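Local coordinates for protein CopN (Chlamydia pneumoniae, PDB 4NRH) that probably acts as a gatekeeper of type III secretion, working in complex with the chaperone Scc3 to direct the export of translocator proteins, at residues N26-G31 / N106-S111. Residues are numbered along the deposited sequence; the frame is centred on the assembly and turned at random.
With NA (sodium ion), chain E.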
# COMPACT_ATOMS: atom_id res chain seq x y z
N ASN A 26 19.85 -24.52 4.69
CA ASN A 26 19.43 -24.07 6.01
C ASN A 26 20.64 -23.59 6.82
O ASN A 26 21.47 -24.40 7.24
CB ASN A 26 18.70 -25.20 6.75
CG ASN A 26 18.02 -24.73 8.02
OD1 ASN A 26 18.44 -23.77 8.66
ND2 ASN A 26 16.96 -25.44 8.40
N SER A 27 20.73 -22.28 7.03
CA SER A 27 21.90 -21.69 7.66
C SER A 27 21.91 -21.82 9.18
O SER A 27 22.87 -21.39 9.84
CB SER A 27 22.01 -20.21 7.28
OG SER A 27 20.91 -19.48 7.77
N GLU A 28 20.86 -22.40 9.75
CA GLU A 28 20.79 -22.55 11.20
C GLU A 28 21.05 -23.98 11.68
O GLU A 28 20.98 -24.26 12.87
CB GLU A 28 19.43 -22.08 11.72
CG GLU A 28 19.22 -20.58 11.66
CD GLU A 28 17.85 -20.16 12.14
OE1 GLU A 28 17.70 -19.93 13.36
OE2 GLU A 28 16.93 -20.05 11.31
N ILE A 29 21.37 -24.87 10.75
CA ILE A 29 21.72 -26.24 11.12
C ILE A 29 22.62 -26.89 10.08
O ILE A 29 22.59 -26.54 8.90
CB ILE A 29 20.45 -27.10 11.33
CG1 ILE A 29 20.74 -28.28 12.27
CG2 ILE A 29 19.88 -27.58 10.01
CD1 ILE A 29 19.51 -28.87 12.91
N SER A 30 23.45 -27.83 10.53
CA SER A 30 24.37 -28.54 9.65
C SER A 30 24.06 -30.03 9.64
O SER A 30 23.40 -30.54 10.54
CB SER A 30 25.81 -28.30 10.09
OG SER A 30 26.07 -28.91 11.34
N GLY A 31 24.54 -30.72 8.61
CA GLY A 31 24.36 -32.16 8.50
C GLY A 31 25.03 -32.88 9.65
O GLY A 31 24.54 -33.91 10.13
N ASN A 106 7.67 -22.96 8.65
CA ASN A 106 7.17 -22.63 7.31
C ASN A 106 7.69 -21.31 6.77
O ASN A 106 7.50 -21.00 5.59
CB ASN A 106 5.64 -22.62 7.32
CG ASN A 106 5.05 -24.00 7.51
OD1 ASN A 106 5.75 -25.01 7.37
ND2 ASN A 106 3.76 -24.06 7.82
N ILE A 107 8.34 -20.52 7.62
CA ILE A 107 8.95 -19.26 7.19
C ILE A 107 10.44 -19.27 7.49
O ILE A 107 11.09 -18.22 7.54
CB ILE A 107 8.30 -18.04 7.87
CG1 ILE A 107 8.46 -18.12 9.39
CG2 ILE A 107 6.83 -17.94 7.48
CD1 ILE A 107 8.16 -16.82 10.10
N LEU A 108 10.98 -20.47 7.70
CA LEU A 108 12.38 -20.66 8.06
C LEU A 108 13.35 -20.03 7.06
O LEU A 108 14.19 -19.21 7.43
CB LEU A 108 12.68 -22.16 8.19
CG LEU A 108 13.94 -22.59 8.93
CD1 LEU A 108 13.94 -22.05 10.35
CD2 LEU A 108 14.04 -24.10 8.94
N PHE A 109 13.22 -20.42 5.79
CA PHE A 109 14.15 -19.97 4.75
C PHE A 109 13.97 -18.50 4.42
O PHE A 109 14.94 -17.80 4.10
CB PHE A 109 13.98 -20.82 3.50
CG PHE A 109 14.26 -22.28 3.71
CD1 PHE A 109 15.51 -22.71 4.15
CD2 PHE A 109 13.27 -23.23 3.50
CE1 PHE A 109 15.77 -24.05 4.36
CE2 PHE A 109 13.53 -24.57 3.71
CZ PHE A 109 14.77 -24.98 4.14
N ALA A 110 12.73 -18.02 4.48
CA ALA A 110 12.44 -16.61 4.28
C ALA A 110 13.12 -15.77 5.36
O ALA A 110 13.73 -14.74 5.08
CB ALA A 110 10.94 -16.36 4.27
N SER A 111 13.00 -16.23 6.60
CA SER A 111 13.57 -15.52 7.74
C SER A 111 15.09 -15.44 7.65
O SER A 111 15.68 -14.44 8.05
CB SER A 111 13.17 -16.20 9.05
OG SER A 111 13.78 -17.48 9.16
NA NA E . 23.52 -25.53 6.78
O HOH W 1 23.54 -23.87 4.72
O HOH W 2 25.06 -27.13 6.31
O HOH W 3 25.05 -24.12 8.70
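Asn-26 and Leu-108 meet because each swings its CG away from its own backbone N (chi1 -170° and -163°), sending the amide of one across the branched end of the other at about a right angle. Asn-26 ND2 comes to 3.3 Å from Leu-108 CD2, a polar group against a methyl with no bond made. The second methyl, Leu-108 CD1, lies 3.7 Å from Glu-28 OE2, so the leucine fork touches both side chains. Phe-109 turns its ring edge to Asn-26, whose CB lies near the ring plane, 4.0 Å from Phe-109 CE1. Leu-63 of helix 61-74 also packs on Asn-26, Glu-28 and Leu-108.

Asn-26 OD1 accepts a hydrogen bond from the backbone N of Glu-28 at 3.0 Å, forming an Asx turn within the type I turn from Asn-26 to Ile-29. Gln-112, on helix 108-115, gives OD1 a second hydrogen bond and also bonds to Glu-28 OE2, which Arg-126 holds in a salt bridge. In the same turn, the carbonyl oxygens of Asn-26 and Ile-29 bind sodium at 2.4 and 2.5 Å; Ala-23 O and three waters also bind the ion. Across the contact, then, these two segments of the HrpJ-like region meet by van der Waals packing alone, while polar bonds from Gln-112 and Arg-126 tie the sodium-binding turn to helices 108-115 and 122-133.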